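Local coordinates for regulator of nonsense transcripts 2 (Homo sapiens, PDB 4CEK), which takes part in nonsense-mediated mRNA decay, and whose second MIF4G domain, the part modelled here, is an all-helical module, at residues 19-24 against 176-181; 132-137 against 169-174. One frame throughout, in Å; residues are numbered along the deposited sequence.

Contact 1: 19-24 against 176-181; sequences ENLIDL and VATLHP
Leu21, Ile22 and Leu24 lie along the last turn of helix 169-179, yet no hydrogen bond joins 19-24 to 176-181: across this contact the extended chain is held by van der Waals packing, and the polar hold comes from Arg174 one turn earlier, whose NH2 bonds the carbonyl oxygen of Asn20. The helix belongs to the all-helical MIF4G domain, and the strip laid on it is the loop that follows helix 13-19, more than 150 residues earlier in the chain. Thr178 is the middle of the contact. Its hydroxyl is turned back onto its own helix, where OG1 is hydrogen-bonded to the carbonyl oxygen of Arg174, and this leaves the methyl CG2, opposite the backbone N (the OG1 torsion chi1 is -61°), to meet the loop. There Thr178 CG2 lies 3.8 Å from the carbonyl oxygen of Ile22 and 4.0 Å from CG of Leu24, whose side chain runs across that of Thr178 at about a right angle.

The two methyls of Leu21 divide between Ala177 and Thr178. Leu21 CD1 sits 3.6 Å from the carbonyl oxygen of Ala177 and also touches the Ala177 methyl, while Leu21 CD2 rests 3.6 Å from Thr178 OG1. Phe226, from a loop farther along the chain, packs on both Leu21 and Ala177. Shortening Leu21 to an alanine would probably open a gap between Ala177, Thr178 and Phe226 and leave this part of the loop less firmly seated on the helix.

Between the two leucines the chain makes an inverse gamma turn centred on Asp23, after which Leu24 points back toward the helix. It also touches Met139 and Cys142 of helix 131-144, and is buried between the two helices. Leu24 CD1 makes the last touch, 3.8 Å from CD2 of Leu179.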
ATOM      1  N   GLU A  19       7.875  12.706   3.300  1.00 48.41           N
ATOM      2  CA  GLU A  19       7.448  13.827   4.119  1.00 49.52           C
ATOM      3  C   GLU A  19       7.278  15.152   3.386  1.00 52.54           C
ATOM      4  O   GLU A  19       6.578  16.020   3.895  1.00 53.06           O
ATOM      5  CB  GLU A  19       8.432  14.045   5.260  1.00 53.43           C
ATOM      6  CG  GLU A  19       8.763  12.779   6.027  1.00 59.25           C
ATOM      7  CD  GLU A  19       9.260  13.055   7.430  1.00 63.75           C
ATOM      8  OE1 GLU A  19       9.639  14.202   7.730  1.00 66.38           O
ATOM      9  OE2 GLU A  19       9.272  12.110   8.247  1.00 78.13           O
ATOM     10  N   ASN A  20       7.921  15.338   2.233  1.00 52.84           N
ATOM     11  CA  ASN A  20       7.807  16.617   1.506  1.00 53.63           C
ATOM     12  C   ASN A  20       6.946  16.489   0.276  1.00 51.19           C
ATOM     13  O   ASN A  20       7.407  16.146  -0.826  1.00 55.62           O
ATOM     14  CB  ASN A  20       9.188  17.195   1.170  1.00 62.05           C
ATOM     15  CG  ASN A  20       9.889  17.717   2.409  1.00 69.06           C
ATOM     16  OD1 ASN A  20      11.045  17.390   2.677  1.00 75.58           O
ATOM     17  ND2 ASN A  20       9.158  18.492   3.211  1.00 73.93           N
ATOM     18  N   LEU A  21       5.668  16.757   0.496  1.00 52.24           N
ATOM     19  CA  LEU A  21       4.637  16.605  -0.509  1.00 55.35           C
ATOM     20  C   LEU A  21       4.356  17.981  -1.097  1.00 56.34           C
ATOM     21  O   LEU A  21       4.625  19.003  -0.455  1.00 52.14           O
ATOM     22  CB  LEU A  21       3.367  15.987   0.118  1.00 53.21           C
ATOM     23  CG  LEU A  21       3.469  14.548   0.664  1.00 52.39           C
ATOM     24  CD1 LEU A  21       2.108  14.014   1.077  1.00 50.00           C
ATOM     25  CD2 LEU A  21       4.094  13.637  -0.380  1.00 50.83           C
ATOM     26  N   ILE A  22       3.858  18.004  -2.327  1.00 54.39           N
ATOM     27  CA  ILE A  22       3.393  19.250  -2.902  1.00 57.53           C
ATOM     28  C   ILE A  22       2.091  19.634  -2.206  1.00 57.46           C
ATOM     29  O   ILE A  22       1.204  18.796  -2.013  1.00 58.16           O
ATOM     30  CB  ILE A  22       3.202  19.172  -4.424  1.00 59.30           C
ATOM     31  CG1 ILE A  22       4.560  19.103  -5.130  1.00 60.10           C
ATOM     32  CG2 ILE A  22       2.460  20.408  -4.933  1.00 66.55           C
ATOM     33  CD1 ILE A  22       4.614  19.901  -6.417  1.00 63.42           C
ATOM     34  N   ASP A  23       2.016  20.899  -1.798  1.00 58.74           N
ATOM     35  CA  ASP A  23       0.836  21.463  -1.150  1.00 58.98           C
ATOM     36  C   ASP A  23      -0.190  21.840  -2.221  1.00 58.17           C
ATOM     37  O   ASP A  23      -0.185  22.947  -2.752  1.00 56.88           O
ATOM     38  CB  ASP A  23       1.246  22.682  -0.322  1.00 58.98           C
ATOM     39  CG  ASP A  23       0.092  23.292   0.443  1.00 68.68           C
ATOM     40  OD1 ASP A  23      -1.011  22.700   0.497  1.00 74.45           O
ATOM     41  OD2 ASP A  23       0.292  24.392   1.000  1.00 77.10           O
ATOM     42  N   LEU A  24      -1.063  20.902  -2.554  1.00 58.13           N
ATOM     43  CA  LEU A  24      -2.085  21.173  -3.525  1.00 61.33           C
ATOM     44  C   LEU A  24      -3.172  22.090  -2.995  1.00 65.24           C
ATOM     45  O   LEU A  24      -3.871  22.684  -3.801  1.00 69.16           O
ATOM     46  CB  LEU A  24      -2.743  19.898  -4.024  1.00 59.73           C
ATOM     47  CG  LEU A  24      -1.884  18.867  -4.729  1.00 61.81           C
ATOM     48  CD1 LEU A  24      -2.853  17.876  -5.333  1.00 65.74           C
ATOM     49  CD2 LEU A  24      -0.965  19.443  -5.788  1.00 64.97           C
ATOM     50  N   VAL A 176      -1.722   9.259  -3.657  1.00 40.00           N
ATOM     51  CA  VAL A 176      -2.839   9.202  -2.738  1.00 35.62           C
ATOM     52  C   VAL A 176      -2.635  10.180  -1.591  1.00 35.58           C
ATOM     53  O   VAL A 176      -3.540  10.924  -1.251  1.00 36.15           O
ATOM     54  CB  VAL A 176      -3.067   7.780  -2.214  1.00 33.73           C
ATOM     55  CG1 VAL A 176      -4.017   7.807  -1.023  1.00 29.87           C
ATOM     56  CG2 VAL A 176      -3.590   6.877  -3.337  1.00 32.48           C
ATOM     57  N   ALA A 177      -1.439  10.214  -1.018  1.00 36.37           N
ATOM     58  CA  ALA A 177      -1.198  11.070   0.140  1.00 37.10           C
ATOM     59  C   ALA A 177      -1.147  12.544  -0.262  1.00 38.59           C
ATOM     60  O   ALA A 177      -1.402  13.440   0.551  1.00 39.94           O
ATOM     61  CB  ALA A 177       0.087  10.668   0.828  1.00 33.10           C
ATOM     62  N   THR A 178      -0.773  12.793  -1.503  1.00 41.45           N
ATOM     63  CA  THR A 178      -0.681  14.162  -2.012  1.00 47.33           C
ATOM     64  C   THR A 178      -2.092  14.737  -2.306  1.00 46.84           C
ATOM     65  O   THR A 178      -2.351  15.906  -2.087  1.00 48.60           O
ATOM     66  CB  THR A 178       0.199  14.217  -3.274  1.00 46.03           C
ATOM     67  OG1 THR A 178       1.531  13.783  -2.950  1.00 46.33           O
ATOM     68  CG2 THR A 178       0.254  15.620  -3.807  1.00 44.09           C
ATOM     69  N   LEU A 179      -2.987  13.886  -2.787  1.00 44.70           N
ATOM     70  CA  LEU A 179      -4.365  14.238  -3.008  1.00 44.69           C
ATOM     71  C   LEU A 179      -5.190  14.379  -1.723  1.00 47.77           C
ATOM     72  O   LEU A 179      -6.157  15.132  -1.683  1.00 49.96           O
ATOM     73  CB  LEU A 179      -5.009  13.198  -3.937  1.00 43.83           C
ATOM     74  CG  LEU A 179      -4.429  13.212  -5.359  1.00 43.13           C
ATOM     75  CD1 LEU A 179      -5.071  12.141  -6.238  1.00 40.17           C
ATOM     76  CD2 LEU A 179      -4.626  14.593  -5.958  1.00 45.92           C
ATOM     77  N   HIS A 180      -4.803  13.681  -0.669  1.00 47.35           N
ATOM     78  CA  HIS A 180      -5.671  13.504   0.505  1.00 46.48           C
ATOM     79  C   HIS A 180      -6.156  14.775   1.160  1.00 48.67           C
ATOM     80  O   HIS A 180      -7.315  14.853   1.583  1.00 43.61           O
ATOM     81  CB  HIS A 180      -4.953  12.629   1.532  1.00 45.91           C
ATOM     82  CG  HIS A 180      -5.684  12.479   2.835  1.00 45.32           C
ATOM     83  ND1 HIS A 180      -6.803  11.739   2.958  1.00 44.40           N
ATOM     84  CD2 HIS A 180      -5.416  13.002   4.094  1.00 46.36           C
ATOM     85  CE1 HIS A 180      -7.219  11.768   4.232  1.00 45.95           C
ATOM     86  NE2 HIS A 180      -6.371  12.546   4.929  1.00 47.71           N
ATOM     87  N   PRO A 181      -5.283  15.789   1.276  1.00 53.70           N
ATOM     88  CA  PRO A 181      -5.722  17.014   1.945  1.00 56.73           C
ATOM     89  C   PRO A 181      -6.832  17.805   1.222  1.00 59.89           C
ATOM     90  O   PRO A 181      -7.428  18.684   1.840  1.00 73.17           O
ATOM     91  CB  PRO A 181      -4.423  17.841   2.025  1.00 59.52           C
ATOM     92  CG  PRO A 181      -3.338  16.803   2.036  1.00 57.30           C
ATOM     93  CD  PRO A 181      -3.834  15.830   1.001  1.00 57.65           C
TER

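Contact 2: 132-137 against 169-174; sequences DLIDKA and LPFYAR
Asp135 and Arg174 join helices 131-144 and 169-179 through a two-pronged salt bridge. The guanidinium group offers its NE side: Arg174 NE binds OD1 of Asp135 at 2.9 Å, and NH2 of Arg174 binds OD2 at 2.8 Å. The second bond is the straighter, nearly linear at the hydrogen, and uses the syn lone pair of OD2 with the oxygen close to the guanidinium plane. The first is tilted out of both planes, in keeping with the 30° between carboxylate and guanidinium.

Beside this polar pair Ile134 points toward the other helix. With chi1 at -158°, its CG1 branch extends opposite the backbone N and brings Ile134 CG1 to 3.5 Å from the carbonyl oxygen of Phe171, next to the CB of that residue. The terminal methyl goes on to the edge of the tyrosine ring, Ile134 CD1 lying 4.4 Å from Tyr172 CD1. On the other branch, Ile134 CG2 touches Arg174 CD at 4.0 Å, so the isoleucine backs the aliphatic part of the arginine that holds Asp135.

Further out, the arginine is fixed by the chain's N-terminal segment. Its NH1 donates to the carbonyl oxygens of Asn16 and Phe17, near the end of helix 13-19, and the Phe17 ring meets that of Phe171 nearly at right angles. Arg131 lies close to NH2 as a like charge, which the carboxylate of Asp135 probably offsets. The Tyr172 side chain also touches Leu125 and Val161.

The two helix segments run in roughly the same direction, crossing at -35° with their axes 9.6 Å apart. In this pair Ile134 supplies the apolar packing and Asp135 with Arg174 the ion pair, within the HEAT-like helical-repeat architecture of MIF4G domains.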
ATOM      1  N   ASP A 132       9.007  13.507  -9.510  1.00 57.51           N
ATOM      2  CA  ASP A 132       8.490  14.638 -10.290  1.00 53.18           C
ATOM      3  C   ASP A 132       7.322  14.218 -11.172  1.00 47.14           C
ATOM      4  O   ASP A 132       6.288  14.898 -11.194  1.00 49.13           O
ATOM      5  CB  ASP A 132       9.604  15.306 -11.126  1.00 58.01           C
ATOM      6  CG  ASP A 132      10.716  15.903 -10.252  1.00 64.14           C
ATOM      7  OD1 ASP A 132      10.449  16.390  -9.125  1.00 66.88           O
ATOM      8  OD2 ASP A 132      11.877  15.879 -10.695  1.00 76.31           O
ATOM      9  N   LEU A 133       7.459  13.114 -11.901  1.00 42.77           N
ATOM     10  CA  LEU A 133       6.326  12.636 -12.721  1.00 48.00           C
ATOM     11  C   LEU A 133       5.022  12.403 -11.899  1.00 49.62           C
ATOM     12  O   LEU A 133       3.942  12.704 -12.381  1.00 51.85           O
ATOM     13  CB  LEU A 133       6.667  11.348 -13.481  1.00 47.04           C
ATOM     14  CG  LEU A 133       7.410  11.341 -14.838  1.00 52.70           C
ATOM     15  CD1 LEU A 133       7.610   9.873 -15.245  1.00 50.75           C
ATOM     16  CD2 LEU A 133       6.675  12.106 -15.960  1.00 46.92           C
ATOM     17  N   ILE A 134       5.115  11.859 -10.682  1.00 49.23           N
ATOM     18  CA  ILE A 134       3.892  11.444  -9.950  1.00 50.23           C
ATOM     19  C   ILE A 134       3.231  12.680  -9.329  1.00 47.63           C
ATOM     20  O   ILE A 134       2.009  12.760  -9.284  1.00 45.26           O
ATOM     21  CB  ILE A 134       4.143  10.295  -8.907  1.00 44.84           C
ATOM     22  CG1 ILE A 134       2.849   9.529  -8.585  1.00 44.37           C
ATOM     23  CG2 ILE A 134       4.728  10.838  -7.619  1.00 39.83           C
ATOM     24  CD1 ILE A 134       2.327   8.639  -9.703  1.00 40.21           C
ATOM     25  N   ASP A 135       4.037  13.645  -8.888  1.00 47.93           N
ATOM     26  CA  ASP A 135       3.523  14.947  -8.432  1.00 48.21           C
ATOM     27  C   ASP A 135       2.800  15.712  -9.562  1.00 53.88           C
ATOM     28  O   ASP A 135       1.755  16.312  -9.336  1.00 54.65           O
ATOM     29  CB  ASP A 135       4.655  15.798  -7.828  1.00 50.11           C
ATOM     30  CG  ASP A 135       5.142  15.270  -6.440  1.00 50.63           C
ATOM     31  OD1 ASP A 135       4.544  14.308  -5.920  1.00 47.11           O
ATOM     32  OD2 ASP A 135       6.117  15.822  -5.860  1.00 47.48           O
ATOM     33  N   LYS A 136       3.332  15.664 -10.780  1.00 57.75           N
ATOM     34  CA  LYS A 136       2.653  16.269 -11.943  1.00 58.73           C
ATOM     35  C   LYS A 136       1.284  15.650 -12.178  1.00 55.83           C
ATOM     36  O   LYS A 136       0.300  16.357 -12.441  1.00 51.10           O
ATOM     37  CB  LYS A 136       3.495  16.142 -13.222  1.00 60.99           C
ATOM     38  CG  LYS A 136       4.513  17.260 -13.394  1.00 71.68           C
ATOM     39  CD  LYS A 136       5.539  16.961 -14.494  1.00 78.11           C
ATOM     40  CE  LYS A 136       6.624  18.038 -14.579  1.00 77.35           C
ATOM     41  NZ  LYS A 136       8.003  17.467 -14.642  1.00 77.92           N
ATOM     42  N   ALA A 137       1.236  14.328 -12.094  1.00 50.30           N
ATOM     43  CA  ALA A 137      -0.007  13.580 -12.274  1.00 48.65           C
ATOM     44  C   ALA A 137      -1.079  14.041 -11.279  1.00 45.67           C
ATOM     45  O   ALA A 137      -2.263  14.174 -11.630  1.00 42.84           O
ATOM     46  CB  ALA A 137       0.259  12.082 -12.141  1.00 43.97           C
ATOM     47  N   LEU A 169       4.269   0.953  -6.471  1.00 36.40           N
ATOM     48  CA  LEU A 169       3.602   1.141  -5.174  1.00 33.29           C
ATOM     49  C   LEU A 169       3.995   2.389  -4.425  1.00 32.17           C
ATOM     50  O   LEU A 169       3.142   3.021  -3.821  1.00 34.46           O
ATOM     51  CB  LEU A 169       3.831  -0.075  -4.266  1.00 31.57           C
ATOM     52  CG  LEU A 169       3.257  -1.375  -4.823  1.00 29.57           C
ATOM     53  CD1 LEU A 169       3.506  -2.551  -3.877  1.00 27.39           C
ATOM     54  CD2 LEU A 169       1.805  -1.196  -5.174  1.00 26.54           C
ATOM     55  N   PRO A 170       5.297   2.728  -4.380  1.00 33.16           N
ATOM     56  CA  PRO A 170       5.637   3.929  -3.591  1.00 32.98           C
ATOM     57  C   PRO A 170       5.106   5.219  -4.233  1.00 36.04           C
ATOM     58  O   PRO A 170       4.805   6.199  -3.527  1.00 35.89           O
ATOM     59  CB  PRO A 170       7.182   3.964  -3.618  1.00 32.77           C
ATOM     60  CG  PRO A 170       7.599   2.589  -3.993  1.00 31.94           C
ATOM     61  CD  PRO A 170       6.493   1.968  -4.785  1.00 33.31           C
ATOM     62  N   PHE A 171       5.048   5.226  -5.562  1.00 35.61           N
ATOM     63  CA  PHE A 171       4.599   6.416  -6.293  1.00 38.99           C
ATOM     64  C   PHE A 171       3.068   6.525  -6.136  1.00 39.06           C
ATOM     65  O   PHE A 171       2.530   7.597  -5.744  1.00 33.40           O
ATOM     66  CB  PHE A 171       5.109   6.355  -7.744  1.00 38.93           C
ATOM     67  CG  PHE A 171       6.626   6.259  -7.826  1.00 40.87           C
ATOM     68  CD1 PHE A 171       7.430   7.305  -7.380  1.00 43.13           C
ATOM     69  CD2 PHE A 171       7.253   5.088  -8.280  1.00 47.29           C
ATOM     70  CE1 PHE A 171       8.830   7.193  -7.382  1.00 48.04           C
ATOM     71  CE2 PHE A 171       8.650   4.972  -8.292  1.00 43.69           C
ATOM     72  CZ  PHE A 171       9.433   6.025  -7.853  1.00 44.36           C
ATOM     73  N   TYR A 172       2.390   5.398  -6.362  1.00 31.08           N
ATOM     74  CA  TYR A 172       0.972   5.315  -6.119  1.00 32.13           C
ATOM     75  C   TYR A 172       0.578   5.738  -4.710  1.00 33.29           C
ATOM     76  O   TYR A 172      -0.378   6.486  -4.540  1.00 35.88           O
ATOM     77  CB  TYR A 172       0.467   3.942  -6.457  1.00 31.03           C
ATOM     78  CG  TYR A 172       0.348   3.713  -7.942  1.00 31.31           C
ATOM     79  CD1 TYR A 172       0.949   4.576  -8.881  1.00 33.21           C
ATOM     80  CD2 TYR A 172      -0.363   2.628  -8.422  1.00 32.23           C
ATOM     81  CE1 TYR A 172       0.814   4.354 -10.251  1.00 34.44           C
ATOM     82  CE2 TYR A 172      -0.499   2.394  -9.774  1.00 32.46           C
ATOM     83  CZ  TYR A 172       0.078   3.251 -10.694  1.00 35.41           C
ATOM     84  OH  TYR A 172      -0.092   2.968 -12.046  1.00 34.38           O
ATOM     85  N   ALA A 173       1.342   5.349  -3.709  1.00 34.06           N
ATOM     86  CA  ALA A 173       1.094   5.859  -2.370  1.00 31.73           C
ATOM     87  C   ALA A 173       1.324   7.370  -2.266  1.00 32.04           C
ATOM     88  O   ALA A 173       0.624   8.058  -1.516  1.00 32.78           O
ATOM     89  CB  ALA A 173       1.936   5.120  -1.330  1.00 30.25           C
ATOM     90  N   ARG A 174       2.352   7.886  -2.933  1.00 34.96           N
ATOM     91  CA  ARG A 174       2.631   9.337  -2.888  1.00 34.54           C
ATOM     92  C   ARG A 174       1.457  10.146  -3.483  1.00 33.11           C
ATOM     93  O   ARG A 174       1.025  11.134  -2.902  1.00 34.08           O
ATOM     94  CB  ARG A 174       3.928   9.701  -3.624  1.00 36.96           C
ATOM     95  CG  ARG A 174       4.547  11.007  -3.114  1.00 40.98           C
ATOM     96  CD  ARG A 174       5.850  11.329  -3.814  1.00 40.99           C
ATOM     97  NE  ARG A 174       6.078  12.775  -3.968  1.00 43.10           N
ATOM     98  CZ  ARG A 174       6.669  13.580  -3.087  1.00 47.59           C
ATOM     99  NH1 ARG A 174       7.134  13.120  -1.937  1.00 53.07           N
ATOM    100  NH2 ARG A 174       6.807  14.874  -3.360  1.00 51.47           N
TER

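How the contacts relate
Helix 169-179 carries both contacts, whose centres lie about 10 Å apart on the same side of the chain's centre. Contact 2 uses its first turns and contact 1 its last, and the segments of contact 2 fall within the long stretch of sequence that separates those of contact 1. Arg174 connects them: Arg174 NH2 reaches the carbonyl oxygen of Asn20 at 2.9 Å, a probable hydrogen bond, and Arg174 NH1 lies 3.5 Å from CD2 of Leu21. Ile22 CG1 also packs on OD2 of Asp135, 3.7 Å away. The N-terminal loop therefore meets the ion pair as well as the helix end, bringing the loop and helices 131-144 and 169-179 together round the ion pair.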